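Local coordinates for protein concanavalin B (Canavalia ensiformis, PDB 6CAF) that may act as a carbohydrate-binding seed protein, built on the chitinase-like fold of glycosyl hydrolase family 18, at residues Tyr53-Gly65 / Val102-Ser116. Sequence-based numbering, arbitrary orientation.
Sequences YKIVFISFLDKFG and VKVFLALGGPKGTYS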
loop_
_atom_site.group_PDB
_atom_site.type_symbol
_atom_site.label_atom_id
_atom_site.label_comp_id
_atom_site.label_asym_id
_atom_site.label_seq_id
_atom_site.Cartn_x
_atom_site.Cartn_y
_atom_site.Cartn_z
ATOM N N TYR A 53 -11.026 6.003 -5.065
ATOM C CA TYR A 53 -10.009 5.012 -4.788
ATOM C C TYR A 53 -10.414 3.626 -5.279
ATOM O O TYR A 53 -11.542 3.166 -5.067
ATOM C CB TYR A 53 -9.770 4.939 -3.287
ATOM C CG TYR A 53 -9.567 6.276 -2.619
ATOM C CD1 TYR A 53 -8.466 7.075 -2.905
ATOM C CD2 TYR A 53 -10.507 6.767 -1.728
ATOM C CE1 TYR A 53 -8.270 8.293 -2.291
ATOM C CE2 TYR A 53 -10.309 7.977 -1.094
ATOM C CZ TYR A 53 -9.195 8.731 -1.373
ATOM O OH TYR A 53 -8.973 9.906 -0.688
ATOM N N LYS A 54 -9.475 2.965 -5.921
ATOM C CA LYS A 54 -9.611 1.560 -6.241
ATOM C C LYS A 54 -9.118 0.612 -5.158
ATOM O O LYS A 54 -9.563 -0.523 -5.104
ATOM C CB LYS A 54 -8.893 1.236 -7.547
ATOM C CG LYS A 54 -9.125 -0.149 -8.120
ATOM C CD LYS A 54 -9.990 -0.194 -9.353
ATOM C CE LYS A 54 -10.049 -1.631 -9.866
ATOM N NZ LYS A 54 -8.763 -2.353 -9.631
ATOM N N ILE A 55 -8.207 1.099 -4.333
ATOM C CA ILE A 55 -7.567 0.319 -3.287
ATOM C C ILE A 55 -7.500 1.184 -2.026
ATOM O O ILE A 55 -7.081 2.333 -2.098
ATOM C CB ILE A 55 -6.143 -0.099 -3.704
ATOM C CG1 ILE A 55 -6.175 -1.035 -4.912
ATOM C CG2 ILE A 55 -5.403 -0.684 -2.524
ATOM C CD1 ILE A 55 -4.823 -1.250 -5.552
ATOM N N VAL A 56 -7.866 0.585 -0.897
ATOM C CA VAL A 56 -7.643 1.201 0.402
ATOM C C VAL A 56 -6.786 0.245 1.221
ATOM O O VAL A 56 -7.118 -0.938 1.377
ATOM C CB VAL A 56 -8.971 1.497 1.126
ATOM C CG1 VAL A 56 -8.728 2.058 2.506
ATOM C CG2 VAL A 56 -9.803 2.446 0.307
ATOM N N PHE A 57 -5.695 0.773 1.756
ATOM C CA PHE A 57 -4.822 0.035 2.662
ATOM C C PHE A 57 -5.221 0.348 4.103
ATOM O O PHE A 57 -5.057 1.492 4.557
ATOM C CB PHE A 57 -3.358 0.464 2.520
ATOM C CG PHE A 57 -2.775 0.348 1.148
ATOM C CD1 PHE A 57 -2.670 -0.869 0.504
ATOM C CD2 PHE A 57 -2.259 1.466 0.528
ATOM C CE1 PHE A 57 -2.061 -0.949 -0.725
ATOM C CE2 PHE A 57 -1.630 1.372 -0.689
ATOM C CZ PHE A 57 -1.549 0.169 -1.339
ATOM N N ILE A 58 -5.747 -0.636 4.837
ATOM C CA ILE A 58 -5.994 -0.475 6.269
ATOM C C ILE A 58 -4.649 -0.574 6.978
ATOM O O ILE A 58 -3.956 -1.608 6.878
ATOM C CB ILE A 58 -6.981 -1.521 6.808
ATOM C CG1 ILE A 58 -8.351 -1.330 6.135
ATOM C CG2 ILE A 58 -7.076 -1.425 8.302
ATOM C CD1 ILE A 58 -9.388 -2.340 6.525
ATOM N N SER A 59 -4.278 0.515 7.652
ATOM C CA SER A 59 -2.894 0.760 8.027
ATOM C C SER A 59 -2.767 1.076 9.511
ATOM O O SER A 59 -3.329 2.080 9.946
ATOM C CB SER A 59 -2.396 1.939 7.200
ATOM O OG SER A 59 -2.538 1.666 5.798
ATOM N N PHE A 60 -2.072 0.287 10.322
ATOM C CA PHE A 60 -1.195 -0.814 9.980
ATOM C C PHE A 60 -1.275 -1.908 11.036
ATOM O O PHE A 60 -1.488 -1.617 12.209
ATOM C CB PHE A 60 0.274 -0.369 9.986
ATOM C CG PHE A 60 0.618 0.652 8.928
ATOM C CD1 PHE A 60 0.950 0.256 7.651
ATOM C CD2 PHE A 60 0.584 1.995 9.211
ATOM C CE1 PHE A 60 1.268 1.169 6.683
ATOM C CE2 PHE A 60 0.916 2.923 8.249
ATOM C CZ PHE A 60 1.241 2.508 6.983
ATOM N N LEU A 61 -1.014 -3.146 10.613
ATOM C CA LEU A 61 -0.642 -4.223 11.546
ATOM C C LEU A 61 0.858 -4.052 11.774
ATOM O O LEU A 61 1.664 -4.344 10.895
ATOM C CB LEU A 61 -0.969 -5.581 10.962
ATOM C CG LEU A 61 -0.872 -6.720 11.965
ATOM C CD1 LEU A 61 -2.115 -6.782 12.834
ATOM C CD2 LEU A 61 -0.637 -8.033 11.262
ATOM N N ASP A 62 1.223 -3.466 12.920
ATOM C CA ASP A 62 2.577 -3.011 13.147
ATOM C C ASP A 62 3.270 -3.575 14.365
ATOM O O ASP A 62 4.362 -3.108 14.686
ATOM C CB ASP A 62 2.642 -1.499 13.191
ATOM C CG ASP A 62 1.932 -0.924 14.356
ATOM O OD1 ASP A 62 1.275 -1.630 15.146
ATOM O OD2 ASP A 62 2.015 0.306 14.509
ATOM N N LYS A 63 2.703 -4.608 14.981
ATOM C CA LYS A 63 3.303 -5.238 16.151
ATOM C C LYS A 63 3.199 -6.746 15.983
ATOM O O LYS A 63 2.164 -7.350 16.248
ATOM C CB LYS A 63 2.654 -4.766 17.445
ATOM C CG LYS A 63 3.202 -3.439 17.936
ATOM C CD LYS A 63 2.377 -2.880 19.085
ATOM C CE LYS A 63 1.582 -1.671 18.625
ATOM N NZ LYS A 63 0.286 -2.014 17.972
ATOM N N PHE A 64 4.282 -7.337 15.493
ATOM C CA PHE A 64 4.340 -8.768 15.295
ATOM C C PHE A 64 5.796 -9.187 15.288
ATOM O O PHE A 64 6.673 -8.352 15.073
ATOM C CB PHE A 64 3.550 -9.227 14.060
ATOM C CG PHE A 64 3.993 -8.629 12.762
ATOM C CD1 PHE A 64 5.040 -9.164 12.049
ATOM C CD2 PHE A 64 3.297 -7.569 12.206
ATOM C CE1 PHE A 64 5.430 -8.652 10.843
ATOM C CE2 PHE A 64 3.682 -7.046 10.987
ATOM C CZ PHE A 64 4.740 -7.592 10.310
ATOM N N GLY A 65 6.050 -10.480 15.487
ATOM C CA GLY A 65 7.396 -10.994 15.633
ATOM C C GLY A 65 7.346 -12.264 16.417
ATOM O O GLY A 65 6.284 -12.774 16.725
ATOM N N VAL A 102 -14.186 -1.577 -4.396
ATOM C CA VAL A 102 -12.942 -1.096 -3.827
ATOM C C VAL A 102 -12.232 -2.296 -3.207
ATOM O O VAL A 102 -12.827 -3.070 -2.461
ATOM C CB VAL A 102 -13.184 -0.022 -2.757
ATOM C CG1 VAL A 102 -11.890 0.427 -2.125
ATOM C CG2 VAL A 102 -13.955 1.144 -3.329
ATOM N N LYS A 103 -10.955 -2.451 -3.518
ATOM C CA LYS A 103 -10.164 -3.507 -2.905
ATOM C C LYS A 103 -9.643 -3.013 -1.566
ATOM O O LYS A 103 -9.077 -1.935 -1.501
ATOM C CB LYS A 103 -9.014 -3.884 -3.814
ATOM C CG LYS A 103 -9.432 -4.489 -5.123
ATOM C CD LYS A 103 -8.247 -4.937 -5.930
ATOM C CE LYS A 103 -8.676 -5.536 -7.257
ATOM N NZ LYS A 103 -8.918 -4.437 -8.203
ATOM N N VAL A 104 -9.833 -3.800 -0.514
ATOM C CA VAL A 104 -9.394 -3.412 0.805
ATOM C C VAL A 104 -8.267 -4.363 1.202
ATOM O O VAL A 104 -8.446 -5.586 1.259
ATOM C CB VAL A 104 -10.547 -3.487 1.806
ATOM C CG1 VAL A 104 -10.103 -3.093 3.196
ATOM C CG2 VAL A 104 -11.726 -2.635 1.353
ATOM N N PHE A 105 -7.103 -3.785 1.445
ATOM C CA PHE A 105 -5.932 -4.544 1.833
ATOM C C PHE A 105 -5.645 -4.298 3.311
ATOM O O PHE A 105 -5.991 -3.237 3.838
ATOM C CB PHE A 105 -4.702 -4.056 1.067
ATOM C CG PHE A 105 -4.553 -4.508 -0.358
ATOM C CD1 PHE A 105 -5.516 -4.417 -1.281
ATOM C CD2 PHE A 105 -3.343 -4.994 -0.770
ATOM C CE1 PHE A 105 -5.303 -4.782 -2.591
ATOM C CE2 PHE A 105 -3.118 -5.366 -2.076
ATOM C CZ PHE A 105 -4.102 -5.216 -3.006
ATOM N N LEU A 106 -4.964 -5.255 3.954
ATOM C CA LEU A 106 -4.303 -4.985 5.218
ATOM C C LEU A 106 -2.848 -4.646 4.968
ATOM O O LEU A 106 -2.145 -5.416 4.312
ATOM C CB LEU A 106 -4.384 -6.196 6.161
ATOM C CG LEU A 106 -3.749 -5.989 7.522
ATOM C CD1 LEU A 106 -4.478 -4.961 8.354
ATOM C CD2 LEU A 106 -3.653 -7.318 8.247
ATOM N N ALA A 107 -2.410 -3.504 5.481
ATOM C CA ALA A 107 -1.004 -3.122 5.374
ATOM C C ALA A 107 -0.231 -3.539 6.620
ATOM O O ALA A 107 -0.606 -3.210 7.755
ATOM C CB ALA A 107 -0.869 -1.633 5.162
ATOM N N LEU A 108 0.866 -4.257 6.385
ATOM C CA LEU A 108 1.817 -4.599 7.404
ATOM C C LEU A 108 2.871 -3.528 7.508
ATOM O O LEU A 108 3.349 -3.026 6.490
ATOM C CB LEU A 108 2.542 -5.909 7.028
ATOM C CG LEU A 108 1.691 -7.087 6.588
ATOM C CD1 LEU A 108 2.568 -8.272 6.255
ATOM C CD2 LEU A 108 0.695 -7.449 7.667
ATOM N N GLY A 109 3.288 -3.244 8.742
ATOM C CA GLY A 109 4.482 -2.440 8.955
ATOM C C GLY A 109 4.148 -0.978 9.184
ATOM O O GLY A 109 3.451 -0.639 10.133
ATOM N N GLY A 110 4.648 -0.120 8.297
ATOM C CA GLY A 110 4.450 1.313 8.400
ATOM C C GLY A 110 5.565 2.016 9.145
ATOM O O GLY A 110 6.607 1.437 9.451
ATOM N N PRO A 111 5.355 3.290 9.444
ATOM C CA PRO A 111 6.425 4.124 10.000
ATOM C C PRO A 111 6.667 3.960 11.488
ATOM O O PRO A 111 7.630 4.516 12.006
ATOM C CB PRO A 111 5.944 5.543 9.714
ATOM C CG PRO A 111 4.475 5.421 9.598
ATOM C CD PRO A 111 4.200 4.085 8.999
ATOM N N LYS A 112 5.813 3.203 12.164
ATOM C CA LYS A 112 5.875 3.039 13.617
ATOM C C LYS A 112 5.793 1.560 14.001
ATOM O O LYS A 112 5.610 0.726 13.200
ATOM C CB LYS A 112 4.707 3.803 14.327
ATOM C CG LYS A 112 4.523 5.259 13.975
ATOM C CD LYS A 112 3.426 5.874 14.834
ATOM C CE LYS A 112 3.286 7.363 14.557
ATOM N NZ LYS A 112 2.596 7.613 13.261
ATOM N N GLY A 113 5.879 1.260 15.274
ATOM C CA GLY A 113 5.701 -0.096 15.753
ATOM C C GLY A 113 7.006 -0.866 15.810
ATOM O O GLY A 113 8.083 -0.355 15.512
ATOM N N THR A 114 6.870 -2.131 16.182
ATOM C CA THR A 114 7.971 -3.057 16.310
ATOM C C THR A 114 7.519 -4.293 15.569
ATOM O O THR A 114 6.676 -5.072 16.071
ATOM C CB THR A 114 8.223 -3.418 17.779
ATOM O OG1 THR A 114 8.505 -2.230 18.522
ATOM C CG2 THR A 114 9.370 -4.404 17.890
ATOM N N TYR A 115 8.047 -4.471 14.364
ATOM C CA TYR A 115 7.591 -5.570 13.546
ATOM C C TYR A 115 8.748 -6.294 12.894
ATOM O O TYR A 115 9.691 -5.684 12.405
ATOM C CB TYR A 115 6.552 -5.100 12.526
ATOM C CG TYR A 115 6.935 -3.951 11.639
ATOM C CD1 TYR A 115 7.558 -4.162 10.419
ATOM C CD2 TYR A 115 6.638 -2.632 11.989
ATOM C CE1 TYR A 115 7.857 -3.125 9.582
ATOM C CE2 TYR A 115 6.944 -1.602 11.140
ATOM C CZ TYR A 115 7.554 -1.837 9.935
ATOM O OH TYR A 115 7.832 -0.824 9.044
ATOM N N SER A 116 8.609 -7.613 12.867
ATOM C CA SER A 116 9.602 -8.500 12.319
ATOM C C SER A 116 8.954 -9.763 11.814
ATOM O O SER A 116 8.052 -10.285 12.464
ATOM C CB SER A 116 10.628 -8.888 13.392
ATOM O OG SER A 116 11.618 -9.758 12.856
#
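Phe105 N donates to Val56 O (2.8 Å), one rung between the neighbouring parallel strands 55-61 and 103-109 of the TIM barrel of this family 18 protein, joined through helix 91-99 as a beta-alpha-beta crossover. The backbone ladder runs from the Lys103 N-Lys54 O bond to the Gly109 N-Leu61 O bond, both 2.9 Å. It slips by one residue at Phe60, which follows a cis peptide bond: Ala107 N donates to Ile58 O, whereas Ala107 O accepts from Leu61 N. After Gly109, residues 110-113 loop out and the chain returns as strand 114-115, where Ser116 N reaches Phe64 O (3.0 Å) after two weak bonds, Thr114 N to Asp62 O and Phe64 N to Thr114 O.

Facing the barrel interior, the edge of Phe57 meets the face of Phe105 in a T-shaped pair, planes at 89°, while Ile55 CG2 touches Phe105 CD1. Phe57 also stacks on His152, tying in strand 150-154. Facing the outer helices, Ile58 CD1 presses tightly on Val104 CG1 (3.5 Å), Leu61 and Leu108 run side by side, and Leu106 reaches Leu130 and Phe134 of helix 120-135.

At the C-terminal ends of the strands, glycines and rings interlock. Gly110 CA sits over the centre of the Phe60 ring, 3.6 Å from its centroid, and Ser59 CB covers the opposite face. Phe64 CG stands between its own backbone N and carbonyl carbon (chi1 59°), carrying the ring beneath Tyr115 CB. Gly109 CA lies over the middle of the Tyr115 ring, whose hydroxyl, also bonded to Gln156 N and Lys157 N, ties strand 114-115 back to the start of the 110-113 loop by donating in plane to a lone pair of Gly110 O, Tyr115 OH to Gly110 O being 2.6 Å.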